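Local coordinates for beta-galactosidase (Trichoderma reesei, PDB 3OGS), which probably hydrolyses terminal non-reducing beta-D-galactose residues of beta-D-galactosides, as a family 35 glycoside hydrolase, and here holds a thiogalactoside in its pocket, at residues V47-L52 against V73-D78; L212-A217 against D233-D238; N120-G125 against L787-T792. All blocks are in the same frame, centred on the assembly; numbering follows the deposited sequence.

Contact 1: V47-L52 against V73-D78; sequences VHPFRL and VSFYVD. With IPT (1-methylethyl 1-thio-beta-D-galactopyranoside), chain E.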
# COMPACT_ATOMS: atom_id res chain seq x y z
N VAL A 47 3.72 0.19 4.09
CA VAL A 47 4.10 1.22 3.08
C VAL A 47 5.33 0.65 2.29
O VAL A 47 6.28 0.08 2.91
CB VAL A 47 4.54 2.57 3.73
CG1 VAL A 47 5.14 3.60 2.72
CG2 VAL A 47 3.40 3.22 4.65
N HIS A 48 5.36 0.77 0.97
CA HIS A 48 6.45 0.21 0.19
C HIS A 48 7.30 1.36 -0.44
O HIS A 48 6.81 2.01 -1.41
CB HIS A 48 5.96 -0.82 -0.94
CG HIS A 48 5.24 -2.04 -0.38
ND1 HIS A 48 4.41 -2.84 -1.14
CD2 HIS A 48 5.28 -2.61 0.85
CE1 HIS A 48 3.92 -3.83 -0.40
NE2 HIS A 48 4.44 -3.72 0.83
N PRO A 49 8.56 1.59 0.07
CA PRO A 49 9.33 2.78 -0.43
C PRO A 49 9.52 2.85 -1.92
O PRO A 49 9.46 3.96 -2.53
CB PRO A 49 10.67 2.74 0.30
CG PRO A 49 10.85 1.37 0.92
CD PRO A 49 9.33 0.76 1.03
N PHE A 50 9.70 1.69 -2.56
CA PHE A 50 9.89 1.65 -4.03
C PHE A 50 8.66 2.08 -4.87
O PHE A 50 8.77 2.29 -6.09
CB PHE A 50 10.47 0.24 -4.48
CG PHE A 50 9.58 -0.95 -4.05
CD1 PHE A 50 8.46 -1.32 -4.82
CD2 PHE A 50 9.86 -1.68 -2.87
CE1 PHE A 50 7.60 -2.42 -4.40
CE2 PHE A 50 9.00 -2.80 -2.48
CZ PHE A 50 7.88 -3.12 -3.24
N ARG A 51 7.46 2.11 -4.27
CA ARG A 51 6.23 2.55 -4.96
C ARG A 51 5.93 4.08 -4.79
O ARG A 51 4.90 4.57 -5.27
CB ARG A 51 5.00 1.63 -4.48
CG ARG A 51 5.02 0.14 -5.06
CD ARG A 51 3.92 -0.77 -4.45
NE ARG A 51 3.50 -1.82 -5.39
CZ ARG A 51 3.37 -3.13 -5.12
NH1 ARG A 51 3.73 -3.68 -3.92
NH2 ARG A 51 2.88 -3.92 -6.10
N LEU A 52 6.88 4.85 -4.23
CA LEU A 52 6.77 6.32 -4.11
C LEU A 52 8.18 6.96 -4.28
O LEU A 52 8.91 7.17 -3.26
CB LEU A 52 6.08 6.73 -2.78
CG LEU A 52 5.99 8.29 -2.49
CD1 LEU A 52 5.27 9.07 -3.63
CD2 LEU A 52 5.30 8.59 -1.13
N VAL A 73 5.55 1.21 11.02
CA VAL A 73 5.31 0.94 9.59
C VAL A 73 6.12 -0.35 9.16
O VAL A 73 7.26 -0.57 9.69
CB VAL A 73 5.80 2.18 8.78
CG1 VAL A 73 6.07 1.75 7.31
CG2 VAL A 73 4.66 3.27 8.83
N SER A 74 5.48 -1.23 8.36
CA SER A 74 6.10 -2.49 7.81
C SER A 74 6.40 -2.22 6.37
O SER A 74 5.56 -1.54 5.72
CB SER A 74 5.04 -3.61 7.96
OG SER A 74 5.52 -4.80 7.31
N PHE A 75 7.56 -2.71 5.83
CA PHE A 75 7.95 -2.40 4.43
C PHE A 75 8.67 -3.60 3.76
O PHE A 75 9.50 -4.28 4.43
CB PHE A 75 8.85 -1.09 4.29
CG PHE A 75 10.27 -1.19 4.86
CD1 PHE A 75 10.57 -1.04 6.25
CD2 PHE A 75 11.36 -1.51 3.97
CE1 PHE A 75 11.93 -1.12 6.72
CE2 PHE A 75 12.72 -1.58 4.42
CZ PHE A 75 13.00 -1.48 5.83
N TYR A 76 8.38 -3.82 2.47
CA TYR A 76 9.20 -4.72 1.59
C TYR A 76 10.41 -3.95 0.96
O TYR A 76 10.32 -2.70 0.78
CB TYR A 76 8.36 -5.37 0.41
CG TYR A 76 7.40 -6.51 0.84
CD1 TYR A 76 7.86 -7.61 1.66
CD2 TYR A 76 6.10 -6.55 0.36
CE1 TYR A 76 6.93 -8.72 1.98
CE2 TYR A 76 5.20 -7.63 0.65
CZ TYR A 76 5.63 -8.70 1.48
OH TYR A 76 4.71 -9.73 1.76
N VAL A 77 11.41 -4.74 0.50
CA VAL A 77 12.42 -4.24 -0.44
C VAL A 77 12.34 -5.16 -1.69
O VAL A 77 12.22 -6.42 -1.53
CB VAL A 77 13.85 -4.29 0.21
CG1 VAL A 77 14.93 -3.76 -0.80
CG2 VAL A 77 13.95 -3.46 1.58
N ASP A 78 12.38 -4.57 -2.89
CA ASP A 78 12.29 -5.30 -4.19
C ASP A 78 13.73 -5.55 -4.75
O ASP A 78 14.37 -4.59 -5.29
CB ASP A 78 11.37 -4.49 -5.16
CG ASP A 78 10.97 -5.24 -6.40
OD1 ASP A 78 11.56 -6.34 -6.72
OD2 ASP A 78 10.09 -4.68 -7.17
C1 IPT E . 0.04 -12.38 0.93
C2 IPT E . 1.49 -12.04 0.49
O2 IPT E . 2.38 -12.24 1.63
C3 IPT E . 1.64 -10.55 0.14
O3 IPT E . 2.96 -10.28 -0.38
C4 IPT E . 0.58 -10.06 -0.90
O4 IPT E . 0.86 -10.83 -2.12
C5 IPT E . -0.86 -10.41 -0.32
O5 IPT E . -0.85 -11.84 -0.05
C6 IPT E . -2.02 -10.03 -1.29
O6 IPT E . -2.07 -8.61 -1.60
S1 IPT E . -0.11 -14.17 0.94
C1' IPT E . -1.78 -14.15 1.61
C2' IPT E . -2.97 -14.56 0.70
C3' IPT E . -1.84 -14.96 2.87
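His48 and Tyr76 swing their rings off the backbone in the same sense: each CG stands anti to its own carbonyl carbon (chi1 -74° for Tyr76), and the two side chains lie side by side, pointing the same way. The rings meet obliquely, planes 42° apart, with His48 NE2 3.3 Å from Tyr76 CD2, while Tyr76 CB lies over the rim of one imidazole face. The imidazole is gripped at both nitrogens: Arg51 NH1 donates to ND1 close to the ring plane, and NE2 bonds to Glu46, which should fix the ring's rotation beside the tyrosine. Beyond the imidazole, Tyr76 OH accepts a 2.8 Å bond from O3 of the bound thiogalactoside; Asn179 OD1 is its other partner.

Phe50 takes the less common first torsion, CG between the backbone N and the carbonyl carbon (chi1 57°), and this brings its ring against the end of the strand. Asp78 CB sits over the centre of one face, 3.9 Å from the centroid, a CH-pi contact; His48 CB lies over the rim of the opposite face. Tyr76 O comes to the edge of the ring and finds no polar partner, although it is buried. Farther back, Val47 N donates to Ser74 O in a nearly straight bond of 3.0 Å, Val47 CB packs on Val73 CG1, and Pro49 CD rests against Phe75 CB.

The pairing carries the parallel association of strands 38-46 and 72-76, neighbours in the TIM barrel, into the loop that follows the first of them. Val47 and Val73 pack against helix 58-66, Phe75 leads away to Phe100 and Phe101 of helix 98-107, and strand 110-116 flanks the other side of 72-76.

Contact 2: L212-A217 against D233-D238; sequences LINNDA and DIYGHD. With IPT (1-methylethyl 1-thio-beta-D-galactopyranoside), chain E.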
# COMPACT_ATOMS: atom_id res chain seq x y z
N LEU A 212 13.41 -12.10 14.92
CA LEU A 212 12.92 -12.59 13.69
C LEU A 212 11.47 -13.03 13.81
O LEU A 212 11.13 -13.72 14.73
CB LEU A 212 13.79 -13.79 13.13
CG LEU A 212 15.31 -13.50 13.00
CD1 LEU A 212 15.93 -14.84 12.50
CD2 LEU A 212 15.55 -12.32 12.04
N ILE A 213 10.63 -12.60 12.86
CA ILE A 213 9.17 -12.91 12.86
C ILE A 213 8.77 -13.45 11.48
O ILE A 213 9.37 -13.05 10.51
CB ILE A 213 8.36 -11.61 13.36
CG1 ILE A 213 6.85 -11.96 13.62
CG2 ILE A 213 8.48 -10.41 12.28
CD1 ILE A 213 6.07 -10.79 14.42
N ASN A 214 7.81 -14.41 11.38
CA ASN A 214 7.38 -14.88 10.06
C ASN A 214 5.88 -14.63 9.82
O ASN A 214 5.24 -13.97 10.63
CB ASN A 214 7.76 -16.36 9.86
CG ASN A 214 6.97 -17.31 10.83
OD1 ASN A 214 6.31 -16.91 11.87
ND2 ASN A 214 7.14 -18.62 10.54
N ASN A 215 5.36 -15.06 8.64
CA ASN A 215 4.02 -14.66 8.19
C ASN A 215 3.36 -15.84 7.43
O ASN A 215 3.09 -15.78 6.26
CB ASN A 215 4.01 -13.34 7.35
CG ASN A 215 4.77 -13.47 6.00
OD1 ASN A 215 5.74 -14.22 5.91
ND2 ASN A 215 4.27 -12.78 4.94
N ASP A 216 3.17 -16.94 8.14
CA ASP A 216 2.42 -18.16 7.62
C ASP A 216 1.00 -17.78 7.04
O ASP A 216 0.29 -16.95 7.62
CB ASP A 216 2.33 -19.16 8.82
CG ASP A 216 2.29 -20.68 8.42
OD1 ASP A 216 2.30 -21.04 7.20
OD2 ASP A 216 2.25 -21.58 9.37
N ALA A 217 0.58 -18.38 5.91
CA ALA A 217 -0.70 -18.08 5.20
C ALA A 217 -1.93 -18.37 6.06
O ALA A 217 -2.96 -17.65 5.94
CB ALA A 217 -0.81 -18.86 3.87
N ASP A 233 11.95 -16.42 16.00
CA ASP A 233 11.72 -16.05 17.38
C ASP A 233 10.25 -15.87 17.72
O ASP A 233 9.81 -16.27 18.82
CB ASP A 233 12.51 -14.74 17.73
CG ASP A 233 14.01 -14.87 17.52
OD1 ASP A 233 14.66 -15.86 18.04
OD2 ASP A 233 14.59 -13.90 16.97
N ILE A 234 9.45 -15.27 16.80
CA ILE A 234 8.03 -14.99 17.11
C ILE A 234 7.20 -15.57 15.95
O ILE A 234 7.44 -15.24 14.78
CB ILE A 234 7.76 -13.41 17.29
CG1 ILE A 234 8.48 -12.85 18.56
CG2 ILE A 234 6.23 -13.11 17.41
CD1 ILE A 234 8.42 -11.35 18.63
N TYR A 235 6.22 -16.44 16.23
CA TYR A 235 5.46 -17.04 15.11
C TYR A 235 4.31 -16.06 14.72
O TYR A 235 3.49 -15.59 15.60
CB TYR A 235 4.83 -18.42 15.56
CG TYR A 235 3.84 -19.00 14.55
CD1 TYR A 235 4.31 -19.72 13.38
CD2 TYR A 235 2.46 -18.90 14.75
CE1 TYR A 235 3.42 -20.22 12.39
CE2 TYR A 235 1.54 -19.44 13.78
CZ TYR A 235 2.05 -20.13 12.61
OH TYR A 235 1.17 -20.66 11.63
N GLY A 236 4.21 -15.77 13.41
CA GLY A 236 3.21 -14.82 12.91
C GLY A 236 2.39 -15.53 11.79
O GLY A 236 2.92 -16.51 11.11
N HIS A 237 1.11 -15.16 11.66
CA HIS A 237 0.29 -15.55 10.51
C HIS A 237 -0.57 -14.43 9.94
O HIS A 237 -0.55 -13.27 10.42
CB HIS A 237 -0.58 -16.92 10.70
CG HIS A 237 -1.80 -16.76 11.55
ND1 HIS A 237 -3.00 -16.27 11.05
CD2 HIS A 237 -2.02 -17.04 12.86
CE1 HIS A 237 -3.90 -16.23 12.03
NE2 HIS A 237 -3.33 -16.69 13.14
N ASP A 238 -1.31 -14.77 8.86
CA ASP A 238 -1.99 -13.72 8.01
C ASP A 238 -3.50 -13.93 8.05
O ASP A 238 -4.00 -15.02 8.56
CB ASP A 238 -1.47 -13.78 6.54
CG ASP A 238 0.05 -13.80 6.45
OD1 ASP A 238 0.70 -13.14 7.30
OD2 ASP A 238 0.59 -14.52 5.53
C1 IPT E . 0.04 -12.38 0.93
C2 IPT E . 1.49 -12.04 0.49
O2 IPT E . 2.38 -12.24 1.63
C3 IPT E . 1.64 -10.55 0.14
O3 IPT E . 2.96 -10.28 -0.38
C4 IPT E . 0.58 -10.06 -0.90
O4 IPT E . 0.86 -10.83 -2.12
C5 IPT E . -0.86 -10.41 -0.32
O5 IPT E . -0.85 -11.84 -0.05
C6 IPT E . -2.02 -10.03 -1.29
O6 IPT E . -2.07 -8.61 -1.60
S1 IPT E . -0.11 -14.17 0.94
C1' IPT E . -1.78 -14.15 1.61
C2' IPT E . -2.97 -14.56 0.70
C3' IPT E . -1.84 -14.96 2.87
O HOH W 1 -5.45 -17.17 7.56
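The Tyr235 ring meets Asp216 at its edge: OD2 of the aspartate lies in the ring plane and accepts a 2.7 Å bond from the phenol OH, while the carboxylate stands almost perpendicular to the ring, at 88°. The hydroxyl approaches OD2 from the anti side, somewhat out of the carboxylate plane. Gly221 N bonds to the same hydroxyl and Thr222 N to OD2, so the pair also holds the intervening loop. A phenylalanine here would probably leave Asp216 OD2 without its hydroxyl donor and Gly221 N without its acceptor.

The Asn214 amide, 71° from the Tyr235 ring plane, turns inward because CG sits between backbone N and carbonyl carbon (chi1 67°); OD1 then takes the Gly236 N-H at 2.8 Å, standing in for a backbone acceptor. Gly236 has no side chain, and a CB would run into Asn214 O. Backbone bonds continue on both sides, from Ile234 N to Leu212 O and from Asp216 N to Gly236 O (3.0 Å), and Asp233 OD2 receives Leu212 N at 3.0 Å. Asp238 OD2 lies 3.6 Å from C3' of the ligand's isopropyl group. Asn215 OD1 accepts from Glu180 N and its ND2 donates to Asn179 and Glu278, all three galactose-binding residues, which places it in their second shell.

These irregular bridges run parallel and join the segment after helix 193-205 to strand 236-239 of the barrel. Leu212 packs on that helix and on strand 172-177, while His237 makes backbone bonds to strand 275-280 on the far side.

Contact 3: N120-G125 against L787-T792; sequences NAEVSG and LDENWT. With IPT (1-methylethyl 1-thio-beta-D-galactopyranoside), chain E.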
# COMPACT_ATOMS: atom_id res chain seq x y z
N ASN A 120 6.72 -11.75 -2.94
CA ASN A 120 5.36 -11.91 -3.63
C ASN A 120 4.86 -10.44 -3.96
O ASN A 120 5.34 -9.89 -4.94
CB ASN A 120 4.37 -12.80 -2.76
CG ASN A 120 3.28 -13.48 -3.60
OD1 ASN A 120 3.63 -14.31 -4.48
ND2 ASN A 120 1.98 -13.19 -3.35
N ALA A 121 3.97 -9.81 -3.15
CA ALA A 121 3.67 -8.33 -3.21
C ALA A 121 3.03 -7.79 -4.48
O ALA A 121 2.89 -6.54 -4.62
CB ALA A 121 5.01 -7.49 -2.90
N GLU A 122 2.51 -8.70 -5.33
CA GLU A 122 2.02 -8.29 -6.65
C GLU A 122 3.05 -7.49 -7.47
O GLU A 122 2.68 -6.63 -8.28
CB GLU A 122 0.64 -7.52 -6.53
CG GLU A 122 -0.61 -8.50 -6.10
CD GLU A 122 -0.57 -8.90 -4.59
OE1 GLU A 122 -0.62 -7.96 -3.77
OE2 GLU A 122 -0.48 -10.14 -4.25
N VAL A 123 4.32 -7.76 -7.28
CA VAL A 123 5.39 -7.09 -8.09
C VAL A 123 5.94 -8.12 -9.09
O VAL A 123 5.79 -9.37 -8.87
CB VAL A 123 6.60 -6.53 -7.21
CG1 VAL A 123 6.08 -5.48 -6.09
CG2 VAL A 123 7.51 -7.66 -6.54
N SER A 124 6.57 -7.65 -10.19
CA SER A 124 7.19 -8.57 -11.19
C SER A 124 8.15 -9.62 -10.53
O SER A 124 9.05 -9.24 -9.78
CB SER A 124 8.00 -7.74 -12.26
OG SER A 124 8.46 -8.62 -13.30
N GLY A 125 7.99 -10.91 -10.88
CA GLY A 125 8.76 -12.06 -10.36
C GLY A 125 8.57 -12.38 -8.88
O GLY A 125 9.33 -13.19 -8.33
N LEU A 787 6.81 -10.40 -15.07
CA LEU A 787 7.15 -11.88 -14.78
C LEU A 787 6.21 -12.35 -13.67
O LEU A 787 5.85 -11.59 -12.75
CB LEU A 787 8.60 -12.11 -14.29
CG LEU A 787 9.59 -11.46 -15.30
CD1 LEU A 787 11.08 -11.60 -14.98
CD2 LEU A 787 9.31 -11.98 -16.85
N ASP A 788 5.77 -13.59 -13.75
CA ASP A 788 4.74 -14.09 -12.81
C ASP A 788 5.41 -14.29 -11.43
O ASP A 788 6.66 -14.39 -11.33
CB ASP A 788 4.28 -15.50 -13.29
CG ASP A 788 3.34 -15.43 -14.55
OD1 ASP A 788 2.66 -14.42 -14.74
OD2 ASP A 788 3.24 -16.43 -15.31
N GLU A 789 4.58 -14.39 -10.40
CA GLU A 789 5.01 -14.75 -9.05
C GLU A 789 5.33 -16.27 -8.93
O GLU A 789 5.18 -17.05 -9.90
CB GLU A 789 3.85 -14.38 -8.03
CG GLU A 789 3.64 -12.82 -7.83
CD GLU A 789 2.43 -12.51 -7.00
OE1 GLU A 789 1.36 -13.22 -7.09
OE2 GLU A 789 2.51 -11.55 -6.20
N ASN A 790 5.79 -16.68 -7.73
CA ASN A 790 6.25 -18.08 -7.50
C ASN A 790 5.76 -18.46 -6.10
O ASN A 790 6.58 -18.83 -5.22
CB ASN A 790 7.83 -18.15 -7.57
CG ASN A 790 8.35 -19.58 -7.93
OD1 ASN A 790 8.64 -19.82 -9.11
ND2 ASN A 790 8.50 -20.49 -6.95
N TRP A 791 4.44 -18.33 -5.87
CA TRP A 791 3.94 -18.55 -4.50
C TRP A 791 3.78 -20.00 -4.02
O TRP A 791 3.50 -20.19 -2.83
CB TRP A 791 2.71 -17.72 -4.10
CG TRP A 791 1.63 -17.60 -5.10
CD1 TRP A 791 1.45 -16.55 -5.98
CD2 TRP A 791 0.53 -18.51 -5.34
NE1 TRP A 791 0.34 -16.76 -6.76
CE2 TRP A 791 -0.26 -17.94 -6.38
CE3 TRP A 791 0.13 -19.73 -4.78
CZ2 TRP A 791 -1.41 -18.58 -6.89
CZ3 TRP A 791 -1.02 -20.36 -5.29
CH2 TRP A 791 -1.76 -19.79 -6.33
N THR A 792 3.93 -21.01 -4.88
CA THR A 792 3.95 -22.42 -4.39
C THR A 792 5.36 -22.99 -4.62
O THR A 792 5.78 -23.19 -5.78
CB THR A 792 2.92 -23.32 -5.12
OG1 THR A 792 1.61 -22.80 -4.95
CG2 THR A 792 2.94 -24.81 -4.61
C1 IPT E . 0.04 -12.38 0.93
C2 IPT E . 1.49 -12.04 0.49
O2 IPT E . 2.38 -12.24 1.63
C3 IPT E . 1.64 -10.55 0.14
O3 IPT E . 2.96 -10.28 -0.38
C4 IPT E . 0.58 -10.06 -0.90
O4 IPT E . 0.86 -10.83 -2.12
C5 IPT E . -0.86 -10.41 -0.32
O5 IPT E . -0.85 -11.84 -0.05
C6 IPT E . -2.02 -10.03 -1.29
O6 IPT E . -2.07 -8.61 -1.60
S1 IPT E . -0.11 -14.17 0.94
C1' IPT E . -1.78 -14.15 1.61
C2' IPT E . -2.97 -14.56 0.70
C3' IPT E . -1.84 -14.96 2.87
O HOH W 2 -0.69 -12.29 -5.78
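Asn120 and Glu789 cross at about a right angle with their flat ends stacked, the amide and carboxylate planes only 23° apart and Asn120 OD1 3.3 Å from Glu789 CD. The stacked groups make their hydrogen bonds to other partners. Asn120 ND2 donates to O4 of the thiogalactoside at 2.9 Å, and OD1 bonds to Tyr118 while lying at the edge of the Trp791 ring. Glu789, extended beyond CG, brings OE2 to Glu122 N at 3.0 Å, nearly along its own C-O axis. Loop 120-125 follows strand 110-116 of the TIM barrel and lines the galactose site, so segment 787-792, from a distant all-beta part of the chain, supplies a second shell to it. Glu122, bent at chi2 (75°), turns back on the sugar: OE2 accepts from O4 at 2.6 Å and OE1 from O6. A water donates to both Glu122 OE2 and Glu789 OE1, bridging carboxylates whose nearest oxygens, both OE2, are 3.8 Å apart. At the other end Ser124 OG, anti to the backbone N, receives Leu787 N at 3.0 Å, and Gly125 N bonds to Leu787 O.

Overall arrangement
From the N terminus, contact 1 closes first, a short loop through helix 58-66 that joins neighbouring barrel strands 38-46 and 72-76. The chain then reaches 120-125, whose partner comes some 660 residues later; contact 3 thus spans most of the chain and brings a late beta-rich region back to the barrel. Within that long excursion contact 2 opens and closes over 15 intervening residues, binding the segment after helix 193-205 to strand 236-239. No contacts cross. Contacts 1 and 3 touch directly, through Arg51 and Ala121, whereas contact 2 touches neither, though its nearest atoms come within about 4 Å of contact 1 and both reach the barrel sheet. All three approach the same ligand.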